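Local coordinates for inulin fructotransferase (Bacillus sp. snu-7, PDB 2INV), which probably cleaves inulin from the chain end by intramolecular fructosyl transfer, releasing di-fructose anhydride (DFA III) as a lyase, at residues A[91-96]-A[301-306]; A[200-203]-A[208-211]. All blocks are in the same frame, centred on the assembly; numbering follows the deposited sequence.

Contact 1 of 2, residues A[91-96]-A[301-306]; sequences SRSILD and EGYPPF. With FRU (beta-D-fructofuranose), chain D.
Ser93 and Phe306 meet beside a bound sugar: Ser93 OG hydrogen-bonds O1 of a fructose at 2.7 Å and lies 3.8 Å from Phe306 CE2, at that ring's edge and near its plane. Either hydroxyl could be the donor. A chi1 of -170°, which sets OG anti to N, carries the Ser93 hydroxyl to fructose O1. Tyr303 extends from the loop to Ile94, and the two side chains cross obliquely. Tyr303 OH packs 3.4 Å from Ile94 CA. Ile94 CG1 lies 3.8 Å from the same Tyr303 OH. Tyr303 CD2 also lies 3.8 Å from fructose O1, while Pro305 CD covers one ring face. A glycine in place of Tyr303 would probably open a gap beside Ile94 and leave the fructose O1 side less enclosed. The loop is braced from within: Tyr303 N donates to the anti lone pair of Glu301 OE2 at 2.7 Å, and Glu301 OE1 forms a salt bridge with Arg252. Ser91 OG caps the helix, accepting from Ile94 N at 3.2 Å. Arg134 of a neighbouring subunit packs on Ile94. Glu204, Pro251 and Arg252 also hydrogen-bond the fructose, completing a sugar pocket on the side of a right-handed parallel beta-helix.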
ATOM      1  N   SER A  91      21.368  -3.840 -10.546  1.00 14.49           N
ATOM      2  CA  SER A  91      21.176  -3.652 -11.979  1.00 14.45           C
ATOM      3  C   SER A  91      22.199  -4.386 -12.844  1.00 14.24           C
ATOM      4  O   SER A  91      23.251  -3.832 -13.162  1.00 14.18           O
ATOM      5  CB  SER A  91      21.224  -2.150 -12.295  1.00 14.03           C
ATOM      6  OG  SER A  91      21.078  -1.901 -13.686  1.00 15.09           O
ATOM      7  N   ARG A  92      21.888  -5.615 -13.243  1.00 13.14           N
ATOM      8  CA  ARG A  92      22.804  -6.367 -14.089  1.00 12.82           C
ATOM      9  C   ARG A  92      22.874  -5.724 -15.464  1.00 12.82           C
ATOM     10  O   ARG A  92      23.874  -5.844 -16.173  1.00 12.32           O
ATOM     11  CB  ARG A  92      22.357  -7.824 -14.230  1.00 12.39           C
ATOM     12  CG  ARG A  92      22.864  -8.738 -13.121  1.00 12.56           C
ATOM     13  CD  ARG A  92      22.523 -10.188 -13.403  1.00 11.99           C
ATOM     14  NE  ARG A  92      23.083 -11.112 -12.413  1.00 13.37           N
ATOM     15  CZ  ARG A  92      24.379 -11.411 -12.309  1.00 12.82           C
ATOM     16  NH1 ARG A  92      25.263 -10.861 -13.137  1.00 12.66           N
ATOM     17  NH2 ARG A  92      24.796 -12.264 -11.382  1.00 12.68           N
ATOM     18  N   SER A  93      21.801  -5.035 -15.828  1.00 12.53           N
ATOM     19  CA  SER A  93      21.710  -4.353 -17.115  1.00 13.28           C
ATOM     20  C   SER A  93      22.806  -3.302 -17.235  1.00 13.82           C
ATOM     21  O   SER A  93      23.506  -3.239 -18.230  1.00 14.61           O
ATOM     22  CB  SER A  93      20.340  -3.680 -17.255  1.00 12.79           C
ATOM     23  OG  SER A  93      20.138  -3.197 -18.569  1.00 12.94           O
ATOM     24  N   ILE A  94      22.949  -2.471 -16.214  1.00 14.37           N
ATOM     25  CA  ILE A  94      23.968  -1.436 -16.244  1.00 15.29           C
ATOM     26  C   ILE A  94      25.370  -2.053 -16.201  1.00 15.01           C
ATOM     27  O   ILE A  94      26.269  -1.591 -16.895  1.00 16.22           O
ATOM     28  CB  ILE A  94      23.754  -0.417 -15.100  1.00 14.84           C
ATOM     29  CG1 ILE A  94      22.414   0.289 -15.315  1.00 15.46           C
ATOM     30  CG2 ILE A  94      24.888   0.597 -15.082  1.00 15.50           C
ATOM     31  CD1 ILE A  94      21.989   1.208 -14.190  1.00 14.94           C
ATOM     32  N   LEU A  95      25.559  -3.111 -15.418  1.00 15.35           N
ATOM     33  CA  LEU A  95      26.865  -3.767 -15.359  1.00 15.49           C
ATOM     34  C   LEU A  95      27.261  -4.271 -16.747  1.00 16.03           C
ATOM     35  O   LEU A  95      28.385  -4.052 -17.196  1.00 15.10           O
ATOM     36  CB  LEU A  95      26.847  -4.950 -14.373  1.00 15.73           C
ATOM     37  CG  LEU A  95      28.082  -5.859 -14.428  1.00 16.40           C
ATOM     38  CD1 LEU A  95      29.277  -5.154 -13.815  1.00 16.59           C
ATOM     39  CD2 LEU A  95      27.799  -7.154 -13.678  1.00 15.94           C
ATOM     40  N   ASP A  96      26.326  -4.955 -17.407  1.00 16.44           N
ATOM     41  CA  ASP A  96      26.535  -5.520 -18.744  1.00 16.76           C
ATOM     42  C   ASP A  96      26.800  -4.507 -19.844  1.00 17.27           C
ATOM     43  O   ASP A  96      27.292  -4.854 -20.916  1.00 18.03           O
ATOM     44  CB  ASP A  96      25.325  -6.346 -19.188  1.00 17.54           C
ATOM     45  CG  ASP A  96      25.367  -7.765 -18.685  1.00 18.06           C
ATOM     46  OD1 ASP A  96      26.477  -8.311 -18.506  1.00 20.02           O
ATOM     47  OD2 ASP A  96      24.283  -8.360 -18.495  1.00 19.59           O
ATOM     48  N   GLU A 301      13.033   5.827 -25.583  1.00 18.06           N
ATOM     49  CA  GLU A 301      14.044   5.066 -24.856  1.00 19.64           C
ATOM     50  C   GLU A 301      15.223   5.977 -24.520  1.00 20.79           C
ATOM     51  O   GLU A 301      15.819   6.591 -25.405  1.00 20.72           O
ATOM     52  CB  GLU A 301      14.523   3.901 -25.720  1.00 19.14           C
ATOM     53  CG  GLU A 301      15.791   3.230 -25.221  1.00 19.26           C
ATOM     54  CD  GLU A 301      15.618   2.582 -23.868  1.00 19.78           C
ATOM     55  OE1 GLU A 301      14.921   1.547 -23.788  1.00 18.86           O
ATOM     56  OE2 GLU A 301      16.174   3.107 -22.880  1.00 18.71           O
ATOM     57  N   GLY A 302      15.577   6.048 -23.241  1.00 22.30           N
ATOM     58  CA  GLY A 302      16.663   6.918 -22.825  1.00 23.99           C
ATOM     59  C   GLY A 302      18.029   6.299 -22.575  1.00 24.58           C
ATOM     60  O   GLY A 302      19.019   7.039 -22.487  1.00 25.96           O
ATOM     61  N   TYR A 303      18.104   4.972 -22.485  1.00 24.37           N
ATOM     62  CA  TYR A 303      19.387   4.306 -22.250  1.00 23.87           C
ATOM     63  C   TYR A 303      19.895   3.720 -23.572  1.00 23.67           C
ATOM     64  O   TYR A 303      19.357   2.739 -24.077  1.00 23.67           O
ATOM     65  CB  TYR A 303      19.192   3.227 -21.188  1.00 23.95           C
ATOM     66  CG  TYR A 303      20.441   2.572 -20.635  1.00 23.64           C
ATOM     67  CD1 TYR A 303      21.533   3.325 -20.198  1.00 23.99           C
ATOM     68  CD2 TYR A 303      20.492   1.185 -20.473  1.00 23.43           C
ATOM     69  CE1 TYR A 303      22.648   2.704 -19.608  1.00 23.09           C
ATOM     70  CE2 TYR A 303      21.591   0.564 -19.882  1.00 21.96           C
ATOM     71  CZ  TYR A 303      22.663   1.326 -19.452  1.00 23.03           C
ATOM     72  OH  TYR A 303      23.731   0.699 -18.856  1.00 20.19           O
ATOM     73  N   PRO A 304      20.940   4.336 -24.145  1.00 23.89           N
ATOM     74  CA  PRO A 304      21.611   3.986 -25.401  1.00 23.30           C
ATOM     75  C   PRO A 304      21.662   2.511 -25.836  1.00 22.62           C
ATOM     76  O   PRO A 304      21.312   2.188 -26.973  1.00 23.00           O
ATOM     77  CB  PRO A 304      22.988   4.607 -25.211  1.00 23.53           C
ATOM     78  CG  PRO A 304      22.621   5.906 -24.578  1.00 24.12           C
ATOM     79  CD  PRO A 304      21.598   5.504 -23.528  1.00 23.96           C
ATOM     80  N   PRO A 305      22.122   1.604 -24.957  1.00 22.73           N
ATOM     81  CA  PRO A 305      22.180   0.187 -25.334  1.00 21.78           C
ATOM     82  C   PRO A 305      20.893  -0.317 -25.980  1.00 21.83           C
ATOM     83  O   PRO A 305      20.910  -1.197 -26.849  1.00 21.86           O
ATOM     84  CB  PRO A 305      22.449  -0.499 -24.008  1.00 22.52           C
ATOM     85  CG  PRO A 305      23.377   0.440 -23.351  1.00 21.73           C
ATOM     86  CD  PRO A 305      22.795   1.821 -23.662  1.00 22.65           C
ATOM     87  N   PHE A 306      19.779   0.276 -25.568  1.00 21.25           N
ATOM     88  CA  PHE A 306      18.463  -0.114 -26.060  1.00 20.40           C
ATOM     89  C   PHE A 306      17.840   0.831 -27.053  1.00 20.91           C
ATOM     90  O   PHE A 306      16.686   0.647 -27.440  1.00 20.60           O
ATOM     91  CB  PHE A 306      17.532  -0.268 -24.881  1.00 19.26           C
ATOM     92  CG  PHE A 306      17.907  -1.388 -24.018  1.00 17.57           C
ATOM     93  CD1 PHE A 306      17.643  -2.693 -24.416  1.00 17.37           C
ATOM     94  CD2 PHE A 306      18.640  -1.170 -22.863  1.00 16.56           C
ATOM     95  CE1 PHE A 306      18.107  -3.761 -23.686  1.00 16.86           C
ATOM     96  CE2 PHE A 306      19.115  -2.245 -22.120  1.00 17.12           C
ATOM     97  CZ  PHE A 306      18.849  -3.540 -22.534  1.00 15.90           C
TER
HETATM   98  C1  FRU D   2      18.649   0.060 -17.263  1.00 25.78           C
HETATM   99  C2  FRU D   2      17.277   0.479 -16.582  1.00 25.18           C
HETATM  100  C3  FRU D   2      16.412  -0.724 -16.109  1.00 24.41           C
HETATM  101  C4  FRU D   2      14.947  -0.282 -16.322  1.00 23.81           C
HETATM  102  C5  FRU D   2      15.082   0.674 -17.471  1.00 23.70           C
HETATM  103  C6  FRU D   2      14.292   1.950 -17.139  1.00 23.40           C
HETATM  104  O1  FRU D   2      18.483  -1.072 -18.158  1.00 25.60           O
HETATM  105  O3  FRU D   2      16.522  -1.610 -15.023  1.00 24.53           O
HETATM  106  O4  FRU D   2      14.070  -1.373 -16.536  1.00 22.82           O
HETATM  107  O5  FRU D   2      16.516   0.920 -17.690  1.00 24.61           O
HETATM  108  O6  FRU D   2      14.003   2.546 -18.338  1.00 23.25           O

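Contact 2 of 2, residues A[200-203]-A[208-211]; sequences NMIA and CVEL
In this right-handed parallel beta-helix, the contact lies at a corner of one coil, facing the interior, where strand 201-203 gives way to strand 207-211 after a short turn. Ile202 reaches across the bend to Cys208 and Val209, and all three residues are buried. The two branches of Ile202 divide the work. Ile202 CG2 lies 3.6 Å from Cys208 CB and also rests against Cys208 CA. CG1 of Ile202 stands beside the backbone N (chi1 -40°), and the extended chain beyond it carries CD1 to Val209. The Ile202 and Val209 side chains cross at about a right angle. The touching is done by apolar atoms of neighbouring strands on different faces of the coil, so it is side-chain packing rather than sheet pairing. Strand 201-203 pairs in parallel with strand 224-226 on the following coil; Ile202 has backbone hydrogen bonds to His224 and Gly226. Met225 touches Ile202, Cys208 and Val209 alike, while Ala186 and Leu187 of strand 185-193 cover Ile202 and Val209 respectively. The interior is thus filled by stacked apolar side chains from successive coils. Cys208 SG sits 3.3 Å from Ile202 O. The packing is tight at the branch ends, where Ile202 CD1 comes within 3.5 Å of Val209 CG2.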
ATOM      1  N   ASN A 200       7.282  -5.482  -3.896  1.00 11.74           N
ATOM      2  CA  ASN A 200       8.366  -6.220  -4.551  1.00 11.76           C
ATOM      3  C   ASN A 200       9.129  -5.390  -5.571  1.00 12.43           C
ATOM      4  O   ASN A 200       8.649  -4.351  -6.028  1.00 13.40           O
ATOM      5  CB  ASN A 200       7.847  -7.481  -5.265  1.00 12.53           C
ATOM      6  CG  ASN A 200       6.983  -8.347  -4.385  1.00 12.47           C
ATOM      7  OD1 ASN A 200       7.616  -9.208  -3.591  1.00 12.44           O
ATOM      8  ND2 ASN A 200       5.754  -8.251  -4.422  1.00 13.61           N
HETATM    9  N   MSE A 201      10.313  -5.884  -5.927  1.00 13.07           N
HETATM   10  CA  MSE A 201      11.175  -5.259  -6.925  1.00 13.79           C
HETATM   11  C   MSE A 201      11.424  -6.287  -8.015  1.00 13.66           C
HETATM   12  O   MSE A 201      12.242  -7.201  -7.846  1.00 13.88           O
HETATM   13  CB  MSE A 201      12.497  -4.831  -6.295  1.00 14.82           C
HETATM   14  CG  MSE A 201      13.563  -4.380  -7.285  1.00 17.97           C
HETATM   15 SE   MSE A 201      13.023  -2.898  -8.366  1.00 22.60          SE
HETATM   16  CE  MSE A 201      13.325  -1.486  -7.097  1.00 22.92           C
ATOM     17  N   ILE A 202      10.696  -6.133  -9.118  1.00 13.30           N
ATOM     18  CA  ILE A 202      10.781  -7.049 -10.246  1.00 13.81           C
ATOM     19  C   ILE A 202      11.244  -6.267 -11.468  1.00 13.56           C
ATOM     20  O   ILE A 202      10.429  -5.629 -12.145  1.00 13.69           O
ATOM     21  CB  ILE A 202       9.399  -7.626 -10.558  1.00 14.78           C
ATOM     22  CG1 ILE A 202       8.669  -7.925  -9.250  1.00 15.38           C
ATOM     23  CG2 ILE A 202       9.530  -8.876 -11.409  1.00 15.46           C
ATOM     24  CD1 ILE A 202       7.235  -8.321  -9.421  1.00 15.91           C
ATOM     25  N   ALA A 203      12.534  -6.312 -11.773  1.00 12.88           N
ATOM     26  CA  ALA A 203      13.007  -5.563 -12.923  1.00 12.60           C
ATOM     27  C   ALA A 203      14.143  -6.215 -13.679  1.00 13.19           C
ATOM     28  O   ALA A 203      14.845  -7.096 -13.157  1.00 11.93           O
ATOM     29  CB  ALA A 203      13.407  -4.168 -12.497  1.00 14.06           C
ATOM     30  N   CYS A 208       7.572  -9.666 -15.919  1.00 12.28           N
ATOM     31  CA  CYS A 208       7.554  -9.481 -14.474  1.00 12.74           C
ATOM     32  C   CYS A 208       6.457 -10.282 -13.753  1.00 11.70           C
ATOM     33  O   CYS A 208       6.769 -11.218 -13.010  1.00 11.35           O
ATOM     34  CB  CYS A 208       7.451  -7.982 -14.155  1.00 12.90           C
ATOM     35  SG  CYS A 208       8.884  -7.047 -14.752  1.00 13.93           S
ATOM     36  N   VAL A 209       5.192  -9.913 -13.939  1.00 10.74           N
ATOM     37  CA  VAL A 209       4.112 -10.645 -13.286  1.00 11.05           C
ATOM     38  C   VAL A 209       3.055 -11.108 -14.286  1.00 10.67           C
ATOM     39  O   VAL A 209       2.433 -10.307 -14.982  1.00 11.12           O
ATOM     40  CB  VAL A 209       3.433  -9.810 -12.184  1.00 11.12           C
ATOM     41  CG1 VAL A 209       2.273 -10.598 -11.582  1.00 11.98           C
ATOM     42  CG2 VAL A 209       4.437  -9.459 -11.103  1.00 12.52           C
ATOM     43  N   GLU A 210       2.850 -12.421 -14.328  1.00 10.52           N
ATOM     44  CA  GLU A 210       1.891 -13.038 -15.242  1.00 10.87           C
ATOM     45  C   GLU A 210       0.780 -13.815 -14.532  1.00 11.79           C
ATOM     46  O   GLU A 210       0.999 -14.927 -14.039  1.00 12.72           O
ATOM     47  CB  GLU A 210       2.629 -13.973 -16.208  1.00 11.83           C
ATOM     48  CG  GLU A 210       3.577 -13.254 -17.156  1.00 11.25           C
ATOM     49  CD  GLU A 210       4.437 -14.218 -17.954  1.00 13.83           C
ATOM     50  OE1 GLU A 210       5.604 -14.436 -17.556  1.00 13.54           O
ATOM     51  OE2 GLU A 210       3.947 -14.773 -18.968  1.00 13.67           O
ATOM     52  N   LEU A 211      -0.411 -13.223 -14.489  1.00 11.65           N
ATOM     53  CA  LEU A 211      -1.568 -13.852 -13.860  1.00 12.10           C
ATOM     54  C   LEU A 211      -2.412 -14.460 -14.970  1.00 12.64           C
ATOM     55  O   LEU A 211      -3.319 -13.826 -15.521  1.00 12.86           O
ATOM     56  CB  LEU A 211      -2.364 -12.810 -13.092  1.00 11.95           C
ATOM     57  CG  LEU A 211      -1.444 -11.940 -12.239  1.00 12.17           C
ATOM     58  CD1 LEU A 211      -2.239 -10.837 -11.565  1.00 11.61           C
ATOM     59  CD2 LEU A 211      -0.725 -12.805 -11.218  1.00 10.66           C
TER

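Overall arrangement
From the N terminus, the chain passes helix 30-48 and early strands of the beta-helix and reaches the short helix 92-96. It then winds through many coils before the loop 301-306, between strands 285-299 and 320-323, returns to that helix. Contact 1 closes this long loop of 204 intervening residues. Contact 2 is nested inside it and closes a short loop, with four residues between segments 200-203 and 208-211. Contact 1 joins two excursions from the wall of the beta-helix around a sugar; contact 2 packs the core of a single bend. The nearest atoms of contacts 1 and 2 are about 7 Å apart. Glu204, in the turn bridged by contact 2, hydrogen-bonds Ser91 and Ser93 of contact 1.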